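Local structure of angiotensin-converting enzyme (Anopheles gambiae, 6S1Y) at residues Ile244-His247 and Trp253-Thr256; Ala435-Lys440 and Ser464-Val469; Gln220-Val225 and Gln255-Ile260; Glu150-Tyr155 and Met246-Asn251. The protein is a zinc metallopeptidase of the angiotensin-converting enzyme family, which probably removes dipeptides from the C-terminal ends of peptide substrates. One frame throughout, in Å; residues are numbered along the deposited sequence.

Contact 1 (Ile244-His247 and Trp253-Thr256). With KSN ((2~{S})-2-[[(4~{S})-4-azanyl-5-oxidanyl-5-oxidanylidene-pentanoyl]amino]pentanedioic acid), chain H.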
# COMPACT_ATOMS: atom_id res chain seq x y z
N ILE A 244 -11.65 19.88 0.25
CA ILE A 244 -10.63 20.31 1.21
C ILE A 244 -9.33 20.58 0.46
O ILE A 244 -8.88 19.70 -0.29
CB ILE A 244 -10.42 19.25 2.28
CG1 ILE A 244 -11.69 18.99 3.06
CG2 ILE A 244 -9.29 19.66 3.21
CD1 ILE A 244 -11.60 17.74 3.92
N PRO A 245 -8.69 21.75 0.65
CA PRO A 245 -7.31 21.93 0.15
C PRO A 245 -6.40 20.83 0.66
O PRO A 245 -6.17 20.76 1.87
CB PRO A 245 -6.90 23.30 0.70
CG PRO A 245 -8.21 24.01 1.02
CD PRO A 245 -9.20 22.93 1.37
N MET A 246 -5.86 19.99 -0.21
CA MET A 246 -5.22 18.77 0.24
C MET A 246 -3.91 19.01 0.98
O MET A 246 -3.48 18.12 1.71
CB MET A 246 -4.99 17.84 -0.96
CG MET A 246 -4.00 18.34 -1.95
SD MET A 246 -4.10 17.44 -3.51
CE MET A 246 -3.41 15.85 -2.98
N HIS A 247 -3.27 20.17 0.83
CA HIS A 247 -1.98 20.39 1.47
C HIS A 247 -2.10 20.59 2.97
O HIS A 247 -1.08 20.69 3.65
CB HIS A 247 -1.25 21.60 0.86
CG HIS A 247 -1.98 22.90 1.00
ND1 HIS A 247 -3.33 23.03 0.79
CD2 HIS A 247 -1.53 24.15 1.30
CE1 HIS A 247 -3.69 24.30 0.96
NE2 HIS A 247 -2.61 25.00 1.27
N TRP A 253 -0.15 13.45 -0.62
CA TRP A 253 -1.19 12.92 -1.48
C TRP A 253 -2.56 12.93 -0.81
O TRP A 253 -3.55 12.53 -1.44
CB TRP A 253 -0.80 11.51 -1.92
CG TRP A 253 0.62 11.50 -2.40
CD1 TRP A 253 1.04 11.75 -3.67
CD2 TRP A 253 1.80 11.25 -1.62
NE1 TRP A 253 2.41 11.66 -3.74
CE2 TRP A 253 2.90 11.37 -2.49
CE3 TRP A 253 2.02 10.91 -0.28
CZ2 TRP A 253 4.20 11.16 -2.06
CZ3 TRP A 253 3.33 10.72 0.15
CH2 TRP A 253 4.41 10.84 -0.74
N ALA A 254 -2.64 13.36 0.45
CA ALA A 254 -3.88 13.32 1.24
C ALA A 254 -4.44 11.91 1.32
O ALA A 254 -5.67 11.73 1.42
CB ALA A 254 -4.93 14.27 0.67
N GLN A 255 -3.57 10.90 1.27
CA GLN A 255 -4.07 9.53 1.26
C GLN A 255 -4.45 9.04 2.64
O GLN A 255 -5.32 8.18 2.78
CB GLN A 255 -3.03 8.61 0.63
CG GLN A 255 -1.76 8.40 1.44
CD GLN A 255 -0.74 7.60 0.64
OE1 GLN A 255 -0.32 8.03 -0.44
NE2 GLN A 255 -0.40 6.40 1.12
N THR A 256 -3.78 9.53 3.68
CA THR A 256 -4.13 9.26 5.06
C THR A 256 -3.96 10.58 5.80
O THR A 256 -3.06 11.36 5.48
CB THR A 256 -3.25 8.18 5.69
OG1 THR A 256 -1.88 8.52 5.51
CG2 THR A 256 -3.49 6.83 5.02
C10 KSN H . 7.01 -2.07 -3.85
C13 KSN H . 4.60 -1.78 0.11
C17 KSN H . 1.59 4.01 0.50
C02 KSN H . 1.32 2.79 1.39
C03 KSN H . 2.16 1.54 1.08
C04 KSN H . 3.45 1.75 0.31
C05 KSN H . 4.74 1.29 1.04
C07 KSN H . 5.26 -0.60 -0.64
C08 KSN H . 6.41 -1.02 -1.54
C09 KSN H . 5.96 -1.87 -2.74
N01 KSN H . -0.09 2.41 1.31
N06 KSN H . 5.60 0.22 0.53
O11 KSN H . 8.00 -1.28 -3.93
O12 KSN H . 6.89 -3.01 -4.71
O14 KSN H . 5.11 -2.15 1.21
O15 KSN H . 3.57 -2.34 -0.31
O16 KSN H . 5.09 1.88 2.02
O18 KSN H . 2.52 4.80 0.85
O19 KSN H . 0.94 4.30 -0.54

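Contact 2 (Ala435-Lys440 and Ser464-Val469)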
# COMPACT_ATOMS: atom_id res chain seq x y z
N ALA A 435 -7.26 4.98 -2.58
CA ALA A 435 -6.72 3.81 -3.28
C ALA A 435 -7.57 3.47 -4.49
O ALA A 435 -7.04 3.17 -5.56
CB ALA A 435 -6.63 2.62 -2.32
N TYR A 436 -8.90 3.56 -4.34
CA TYR A 436 -9.81 3.32 -5.46
C TYR A 436 -9.51 4.23 -6.65
O TYR A 436 -9.43 3.76 -7.79
CB TYR A 436 -11.25 3.53 -4.98
CG TYR A 436 -12.32 3.38 -6.04
CD1 TYR A 436 -12.63 2.14 -6.60
CD2 TYR A 436 -13.08 4.48 -6.46
CE1 TYR A 436 -13.64 2.02 -7.56
CE2 TYR A 436 -14.07 4.36 -7.40
CZ TYR A 436 -14.35 3.13 -7.96
OH TYR A 436 -15.36 3.03 -8.90
N THR A 437 -9.33 5.53 -6.40
CA THR A 437 -9.18 6.46 -7.52
C THR A 437 -7.88 6.23 -8.28
O THR A 437 -7.80 6.56 -9.47
CB THR A 437 -9.22 7.91 -7.04
OG1 THR A 437 -8.24 8.10 -6.02
CG2 THR A 437 -10.57 8.28 -6.47
N LEU A 438 -6.84 5.72 -7.63
CA LEU A 438 -5.57 5.57 -8.33
C LEU A 438 -5.65 4.53 -9.45
O LEU A 438 -5.12 4.75 -10.55
CB LEU A 438 -4.45 5.20 -7.36
CG LEU A 438 -3.75 6.32 -6.60
CD1 LEU A 438 -2.38 5.83 -6.16
CD2 LEU A 438 -3.61 7.56 -7.47
N ASP A 439 -6.28 3.39 -9.19
CA ASP A 439 -6.39 2.42 -10.27
C ASP A 439 -7.60 2.66 -11.15
O ASP A 439 -7.54 2.38 -12.35
CB ASP A 439 -6.35 1.00 -9.71
CG ASP A 439 -4.90 0.52 -9.48
OD1 ASP A 439 -3.98 1.33 -9.70
OD2 ASP A 439 -4.66 -0.66 -9.11
N LYS A 440 -8.69 3.22 -10.63
CA LYS A 440 -9.76 3.61 -11.54
C LYS A 440 -9.20 4.57 -12.58
O LYS A 440 -9.47 4.43 -13.77
CB LYS A 440 -10.93 4.23 -10.78
CG LYS A 440 -12.18 4.46 -11.60
CD LYS A 440 -13.20 5.33 -10.83
CE LYS A 440 -14.53 5.56 -11.60
NZ LYS A 440 -15.39 4.35 -11.57
N SER A 464 -11.40 14.56 -6.75
CA SER A 464 -12.44 15.37 -6.13
C SER A 464 -13.72 14.56 -5.95
O SER A 464 -14.32 14.59 -4.87
CB SER A 464 -12.69 16.63 -6.98
OG SER A 464 -13.76 17.40 -6.47
N ARG A 465 -14.12 13.80 -6.96
CA ARG A 465 -15.39 13.09 -6.87
C ARG A 465 -15.40 12.11 -5.70
O ARG A 465 -16.34 12.08 -4.90
CB ARG A 465 -15.70 12.36 -8.17
CG ARG A 465 -16.85 11.36 -8.03
CD ARG A 465 -17.62 11.14 -9.33
NE ARG A 465 -18.69 10.15 -9.13
CZ ARG A 465 -19.88 10.43 -8.59
NH1 ARG A 465 -20.78 9.47 -8.44
NH2 ARG A 465 -20.18 11.67 -8.22
N TYR A 466 -14.34 11.33 -5.55
CA TYR A 466 -14.38 10.27 -4.56
C TYR A 466 -13.74 10.64 -3.23
O TYR A 466 -14.13 10.07 -2.20
CB TYR A 466 -13.75 9.00 -5.14
CG TYR A 466 -14.58 8.46 -6.28
CD1 TYR A 466 -15.76 7.76 -6.03
CD2 TYR A 466 -14.22 8.68 -7.61
CE1 TYR A 466 -16.54 7.27 -7.08
CE2 TYR A 466 -15.01 8.21 -8.65
CZ TYR A 466 -16.16 7.50 -8.37
OH TYR A 466 -16.94 7.03 -9.40
N SER A 467 -12.82 11.61 -3.20
CA SER A 467 -12.18 11.96 -1.93
C SER A 467 -12.51 13.36 -1.46
O SER A 467 -12.29 13.67 -0.29
CB SER A 467 -10.66 11.85 -2.02
OG SER A 467 -10.28 10.50 -2.13
N GLY A 468 -13.04 14.22 -2.33
CA GLY A 468 -13.39 15.56 -1.90
C GLY A 468 -12.20 16.37 -1.46
O GLY A 468 -12.31 17.12 -0.48
N VAL A 469 -11.06 16.23 -2.14
CA VAL A 469 -9.87 17.03 -1.89
C VAL A 469 -9.39 17.59 -3.22
O VAL A 469 -9.70 17.05 -4.29
CB VAL A 469 -8.73 16.23 -1.20
CG1 VAL A 469 -9.25 15.60 0.06
CG2 VAL A 469 -8.16 15.19 -2.13

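Contact 3 (Gln220-Val225 and Gln255-Ile260). With KSN ((2~{S})-2-[[(4~{S})-4-azanyl-5-oxidanyl-5-oxidanylidene-pentanoyl]amino]pentanedioic acid), chain H.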
# COMPACT_ATOMS: atom_id res chain seq x y z
N GLN A 220 -19.36 11.67 6.14
CA GLN A 220 -19.48 12.25 7.46
C GLN A 220 -18.12 12.62 8.04
O GLN A 220 -17.97 13.68 8.65
CB GLN A 220 -20.22 11.28 8.39
CG GLN A 220 -21.68 11.04 7.99
CD GLN A 220 -22.51 12.31 8.06
OE1 GLN A 220 -22.42 13.07 9.02
NE2 GLN A 220 -23.32 12.54 7.03
N LEU A 221 -17.11 11.78 7.85
CA LEU A 221 -15.79 12.05 8.44
C LEU A 221 -15.14 13.23 7.74
O LEU A 221 -14.63 14.15 8.38
CB LEU A 221 -14.90 10.82 8.32
CG LEU A 221 -13.51 10.95 8.96
CD1 LEU A 221 -13.62 11.28 10.46
CD2 LEU A 221 -12.70 9.65 8.76
N HIS A 222 -15.11 13.18 6.39
CA HIS A 222 -14.69 14.32 5.59
C HIS A 222 -15.34 15.61 6.06
O HIS A 222 -14.69 16.65 6.13
CB HIS A 222 -15.07 14.05 4.13
CG HIS A 222 -14.84 15.20 3.22
ND1 HIS A 222 -15.63 16.32 3.23
CD2 HIS A 222 -13.91 15.40 2.26
CE1 HIS A 222 -15.19 17.18 2.33
NE2 HIS A 222 -14.14 16.64 1.72
N ALA A 223 -16.63 15.57 6.38
CA ALA A 223 -17.33 16.79 6.77
C ALA A 223 -16.84 17.31 8.11
O ALA A 223 -16.73 18.52 8.32
CB ALA A 223 -18.83 16.54 6.81
N TYR A 224 -16.54 16.41 9.05
CA TYR A 224 -16.03 16.85 10.35
C TYR A 224 -14.63 17.44 10.21
O TYR A 224 -14.35 18.52 10.74
CB TYR A 224 -16.04 15.69 11.33
CG TYR A 224 -15.70 16.13 12.75
CD1 TYR A 224 -16.67 16.67 13.57
CD2 TYR A 224 -14.40 16.06 13.23
CE1 TYR A 224 -16.37 17.11 14.84
CE2 TYR A 224 -14.08 16.47 14.53
CZ TYR A 224 -15.07 17.00 15.33
OH TYR A 224 -14.79 17.43 16.59
N VAL A 225 -13.75 16.76 9.48
CA VAL A 225 -12.39 17.28 9.29
C VAL A 225 -12.44 18.66 8.66
O VAL A 225 -11.76 19.59 9.11
CB VAL A 225 -11.56 16.30 8.44
CG1 VAL A 225 -10.20 16.88 8.08
CG2 VAL A 225 -11.38 14.98 9.18
N GLN A 255 -3.57 10.90 1.27
CA GLN A 255 -4.07 9.53 1.26
C GLN A 255 -4.45 9.04 2.64
O GLN A 255 -5.32 8.18 2.78
CB GLN A 255 -3.03 8.61 0.63
CG GLN A 255 -1.76 8.40 1.44
CD GLN A 255 -0.74 7.60 0.64
OE1 GLN A 255 -0.32 8.03 -0.44
NE2 GLN A 255 -0.40 6.40 1.12
N THR A 256 -3.78 9.53 3.68
CA THR A 256 -4.13 9.26 5.06
C THR A 256 -3.96 10.58 5.80
O THR A 256 -3.06 11.36 5.48
CB THR A 256 -3.25 8.18 5.69
OG1 THR A 256 -1.88 8.52 5.51
CG2 THR A 256 -3.49 6.83 5.02
N TRP A 257 -4.83 10.84 6.78
CA TRP A 257 -4.81 12.11 7.48
C TRP A 257 -4.41 11.95 8.94
O TRP A 257 -4.70 12.83 9.75
CB TRP A 257 -6.18 12.78 7.37
CG TRP A 257 -6.77 12.84 5.99
CD1 TRP A 257 -6.12 12.69 4.80
CD2 TRP A 257 -8.15 13.05 5.66
NE1 TRP A 257 -7.01 12.79 3.75
CE2 TRP A 257 -8.26 13.01 4.26
CE3 TRP A 257 -9.31 13.25 6.42
CZ2 TRP A 257 -9.49 13.17 3.60
CZ3 TRP A 257 -10.53 13.40 5.76
CH2 TRP A 257 -10.60 13.37 4.38
N ASP A 258 -3.72 10.86 9.28
CA ASP A 258 -3.29 10.60 10.65
C ASP A 258 -2.50 11.76 11.24
O ASP A 258 -2.62 12.02 12.44
CB ASP A 258 -2.45 9.31 10.69
CG ASP A 258 -1.28 9.32 9.70
OD1 ASP A 258 -1.50 9.51 8.48
OD2 ASP A 258 -0.13 9.14 10.15
N ASN A 259 -1.72 12.48 10.43
CA ASN A 259 -0.88 13.55 10.96
C ASN A 259 -1.66 14.79 11.40
O ASN A 259 -1.09 15.62 12.12
CB ASN A 259 0.17 13.99 9.92
CG ASN A 259 1.27 12.97 9.76
OD1 ASN A 259 1.77 12.42 10.74
ND2 ASN A 259 1.65 12.70 8.51
N ILE A 260 -2.92 14.94 11.02
CA ILE A 260 -3.73 16.02 11.58
C ILE A 260 -4.77 15.49 12.56
O ILE A 260 -5.72 16.21 12.90
CB ILE A 260 -4.36 16.88 10.48
CG1 ILE A 260 -5.19 16.08 9.48
CG2 ILE A 260 -3.27 17.65 9.72
CD1 ILE A 260 -6.58 15.70 9.98
C10 KSN H . 7.01 -2.07 -3.85
C13 KSN H . 4.60 -1.78 0.11
C17 KSN H . 1.59 4.01 0.50
C02 KSN H . 1.32 2.79 1.39
C03 KSN H . 2.16 1.54 1.08
C04 KSN H . 3.45 1.75 0.31
C05 KSN H . 4.74 1.29 1.04
C07 KSN H . 5.26 -0.60 -0.64
C08 KSN H . 6.41 -1.02 -1.54
C09 KSN H . 5.96 -1.87 -2.74
N01 KSN H . -0.09 2.41 1.31
N06 KSN H . 5.60 0.22 0.53
O11 KSN H . 8.00 -1.28 -3.93
O12 KSN H . 6.89 -3.01 -4.71
O14 KSN H . 5.11 -2.15 1.21
O15 KSN H . 3.57 -2.34 -0.31
O16 KSN H . 5.09 1.88 2.02
O18 KSN H . 2.52 4.80 0.85
O19 KSN H . 0.94 4.30 -0.54

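Contact 4 (Glu150-Tyr155 and Met246-Asn251)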
# COMPACT_ATOMS: atom_id res chain seq x y z
N GLU A 150 1.00 28.61 3.71
CA GLU A 150 1.81 29.10 2.60
C GLU A 150 3.09 28.29 2.45
O GLU A 150 3.56 28.07 1.33
CB GLU A 150 2.13 30.58 2.79
CG GLU A 150 1.02 31.51 2.35
CD GLU A 150 0.69 31.37 0.87
OE1 GLU A 150 -0.49 31.07 0.54
OE2 GLU A 150 1.60 31.56 0.02
N GLU A 151 3.65 27.81 3.56
CA GLU A 151 4.81 26.92 3.48
C GLU A 151 4.40 25.57 2.90
O GLU A 151 5.05 25.05 1.98
CB GLU A 151 5.42 26.76 4.87
CG GLU A 151 6.57 25.76 4.95
CD GLU A 151 7.07 25.50 6.38
OE1 GLU A 151 6.52 26.09 7.34
OE2 GLU A 151 8.00 24.69 6.54
N LEU A 152 3.31 25.00 3.40
CA LEU A 152 2.80 23.76 2.84
C LEU A 152 2.51 23.89 1.35
O LEU A 152 2.85 23.00 0.56
CB LEU A 152 1.54 23.35 3.60
CG LEU A 152 1.82 22.99 5.06
CD1 LEU A 152 0.52 23.01 5.83
CD2 LEU A 152 2.47 21.64 5.15
N LYS A 153 1.92 25.01 0.94
CA LYS A 153 1.61 25.19 -0.48
C LYS A 153 2.88 25.24 -1.33
O LYS A 153 2.96 24.60 -2.39
CB LYS A 153 0.77 26.45 -0.66
CG LYS A 153 0.67 26.90 -2.08
CD LYS A 153 -0.51 27.84 -2.27
CE LYS A 153 -0.28 29.17 -1.60
NZ LYS A 153 -1.61 29.85 -1.40
N TYR A 154 3.90 25.97 -0.87
CA TYR A 154 5.17 26.01 -1.58
C TYR A 154 5.73 24.60 -1.79
O TYR A 154 6.07 24.22 -2.91
CB TYR A 154 6.18 26.88 -0.81
CG TYR A 154 7.64 26.69 -1.22
CD1 TYR A 154 8.16 27.38 -2.31
CD2 TYR A 154 8.48 25.83 -0.52
CE1 TYR A 154 9.48 27.21 -2.69
CE2 TYR A 154 9.80 25.66 -0.89
CZ TYR A 154 10.30 26.36 -1.98
OH TYR A 154 11.62 26.19 -2.36
N TYR A 155 5.79 23.80 -0.73
CA TYR A 155 6.39 22.48 -0.90
C TYR A 155 5.51 21.58 -1.75
O TYR A 155 6.01 20.74 -2.50
CB TYR A 155 6.67 21.82 0.44
CG TYR A 155 7.86 22.43 1.18
CD1 TYR A 155 9.17 22.29 0.70
CD2 TYR A 155 7.67 23.14 2.36
CE1 TYR A 155 10.25 22.84 1.38
CE2 TYR A 155 8.73 23.70 3.03
CZ TYR A 155 10.02 23.55 2.55
OH TYR A 155 11.05 24.12 3.26
N MET A 246 -5.86 19.99 -0.21
CA MET A 246 -5.22 18.77 0.24
C MET A 246 -3.91 19.01 0.98
O MET A 246 -3.48 18.12 1.71
CB MET A 246 -4.99 17.84 -0.96
CG MET A 246 -4.00 18.34 -1.95
SD MET A 246 -4.10 17.44 -3.51
CE MET A 246 -3.41 15.85 -2.98
N HIS A 247 -3.27 20.17 0.83
CA HIS A 247 -1.98 20.39 1.47
C HIS A 247 -2.10 20.59 2.97
O HIS A 247 -1.08 20.69 3.65
CB HIS A 247 -1.25 21.60 0.86
CG HIS A 247 -1.98 22.90 1.00
ND1 HIS A 247 -3.33 23.03 0.79
CD2 HIS A 247 -1.53 24.15 1.30
CE1 HIS A 247 -3.69 24.30 0.96
NE2 HIS A 247 -2.61 25.00 1.27
N LEU A 248 -3.32 20.63 3.48
CA LEU A 248 -3.58 20.79 4.90
C LEU A 248 -3.88 19.47 5.58
O LEU A 248 -4.23 19.48 6.76
CB LEU A 248 -4.75 21.74 5.12
CG LEU A 248 -4.64 23.09 4.46
CD1 LEU A 248 -5.95 23.86 4.65
CD2 LEU A 248 -3.46 23.89 5.01
N LEU A 249 -3.78 18.35 4.88
CA LEU A 249 -4.18 17.07 5.45
C LEU A 249 -3.00 16.23 5.91
O LEU A 249 -3.18 15.03 6.17
CB LEU A 249 -5.03 16.30 4.45
CG LEU A 249 -6.41 16.97 4.25
CD1 LEU A 249 -7.05 16.48 2.99
CD2 LEU A 249 -7.29 16.68 5.45
N GLY A 250 -1.81 16.83 6.03
CA GLY A 250 -0.70 16.21 6.71
C GLY A 250 0.10 15.24 5.88
O GLY A 250 0.99 14.59 6.42
N ASN A 251 -0.17 15.19 4.57
CA ASN A 251 0.32 14.13 3.69
C ASN A 251 0.27 14.65 2.26
O ASN A 251 -0.74 15.23 1.86
CB ASN A 251 -0.55 12.87 3.86
CG ASN A 251 -0.18 11.78 2.89
OD1 ASN A 251 -0.56 11.83 1.72
ND2 ASN A 251 0.55 10.78 3.38

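Contact 1 (Ile244-His247 and Trp253-Thr256)
Met246 reaches across to the turn at Trp253 and Ala254 with the two ends of its side chain. Its CB meets the methyl of Ala254, CB to CB at 3.9 Å. Both side chains set out toward each other. The far end of Met246 touches backbone instead: CE lies 3.7 Å from the carbonyl O of Trp253. A bend at chi3 (-71°) turns the methyl from the sulfur toward that peptide. The indole of Trp253 starts away from Met246, and its NE1 is bonded to the backbone O of Ala484. Next along the turn, Gln255 extends beyond CG toward the bound glutamyl peptide. Its NE2 donates to O19 of KSN at 3.0 Å, with an N-H...O angle of 162°. Its OE1 is taken by Lys485, which also binds KSN, so both ends of the amide are used. The small apolar contact lies next in the chain to Gln255, a residue of the ligand pocket. Backbone bonds of Ile244 to Gly468 and Glu470, and of Met246 to Glu470, go with the short parallel pairing of strands 244-245 and 469-470. Helix 149-163 packs on Met246 through Trp156 and Tyr160, while helix 431-447 covers Trp253 and Gln255 through Phe434.

Contact 2 (Ala435-Lys440 and Ser464-Val469)
Two helices of the mainly helical ACE fold, 431-447 and 455-467, pack here through a T-shaped tyrosine pair. The ring edge of Tyr436 points at the face of Tyr466. The centroids are 5.2 Å apart and the planes stand at 78°. Tyr436 CE2 comes in over the centre of the Tyr466 ring and is 3.8 Å from Tyr466 CE1. CG of Tyr436 lies anti to its backbone N (chi1 177°), which sends the ring out toward the second helix. Arg465 CG covers the opposite face of Tyr466, so that ring is held between its own helix neighbour and Tyr436. Thr437 packs at the root of the same side chain, its CG2 3.5 Å from Tyr466 CB. Its hydroxyl is bonded back to the carbonyl of Phe434 in its own helix. Lys440 crosses the outer end of Tyr466 at about a right angle, with CE 3.6 Å from Tyr466 OH. A bend at chi4 (75°) lets Lys440 NZ donate to Tyr436 OH at 3.0 Å. That hydroxyl also bonds Asp208 of helix 203-233, so two partners fix the end of the ring and tie in a third helix. Gly468, with positive phi, ends helix 455-467 and leads into strand 469-470. The side chain of Thr437 is about 11 Å from the bound ligand, and the arrangement is interhelical aromatic packing.

Contact 3 (Gln220-Val225 and Gln255-Ile260)
Trp257 pushes the benzene edge of its indole against the helix 203-233 at Val225 and His222. Val225 CG2 and the CA of His222 both lie near the indole plane, so the ring meets the helix edge-on. Val225 CG2 is at this edge, 3.9 Å from Trp257 CE3. Val225 CG1 sits above the plane, on the same side as CG2, and is 4.1 Å from Trp257 CE3. With chi1 at 173°, CG1 of Val225 is anti to the backbone N. This puts CG2 close to the plane beside CE3 and CZ3, and CG1 higher above it. From there Val225 CG1 also reaches Ile260, 4.3 Å from Ile260 CD1. Trp257 CZ3 approaches His222 CA at 4.3 Å. The His222 imidazole is met only loosely, and its NE2 is bonded to the backbone O of Gly468. The indole is fixed at its other end as well, because NE1 bonds the carbonyl O of Ala254. A chi1 of -48° turns the indole from the loop so that its benzene edge meets the helix. The loop has its own internal bonds. Thr256 OG1 donates to Asp258 OD1 at 3.2 Å, and Ile260 N bonds Trp257 O at 3.0 Å. Val426 of helix 414-429 packs on Val225 and also bonds the backbone of Trp257. The result is a loop packed on helix 203-233 mainly through Trp257, with Ile260 beside it. Two residues before Trp257, Gln255 enters the ligand pocket of this zinc peptidase, which is consistent with the packing lying behind the part of the pocket that Gln255 lines.

Contact 4 (Glu150-Tyr155 and Met246-Asn251)
The imidazole of His247 meets the backbone of helix 149-163 with its edge. His247 CD2 points to the helix and lies 3.6 Å from Lys153 N, which is near the ring plane. Over one face of the ring sits Leu248 CG, its own neighbour in the chain, 3.8 Å above the plane and offset toward the rim. Leu152 CB approaches His247 CD2 obliquely at 3.9 Å. Lys153 CB is also close to His247 CD2, at 3.8 Å. These are packing contacts of a ring carbon. The torsion of His247 explains its reach: chi1 is 61°, which places CG between the backbone N and the carbonyl carbon, with the ring directed at the helix. The backbones come near each other at this point, with the CA atoms of Leu152 and His247 6.0 Å apart. Leu152 packs beside the ring. Leu152 CD1 rests 3.6 Å from the carbonyl O of His247 and 4.2 Å from Leu248 CD2. The two leucine side chains cross at about a right angle. Leu248 starts out away from the helix, but its end comes back to meet Leu152. The side chain of Lys153 leads away from His247 beyond CB. Trp156, one turn further along helix 149-163, also touches His247. Phe143 of helix 135-145 packs on Leu152. Pro472, just after strand 469-470, touches His247, and Tyr233 of helix 203-233 touches Leu248.

Contacts 1, 3 and 4 all draw on the chain from strand 244-245 through the loop to Ile260. Met246 and His247 belong to contacts 1 and 4, and Gln255 and Thr256 to contacts 1 and 3. Contact 1 is central: its centre lies about 8 Å from that of contact 4, 9 Å from contact 3 and 11 Å from contact 2. Contacts 2 and 4 are farthest apart, about 19 Å between centres. Along the chain, contacts 3 and 4 alternate their segments, and contact 2 follows later. Strand pairing of 244-245 with 469-470 joins contacts 1 and 2. Helices 149-163, 203-233 and 431-447 pack round the chain that bears Gln255, which probably helps to place it.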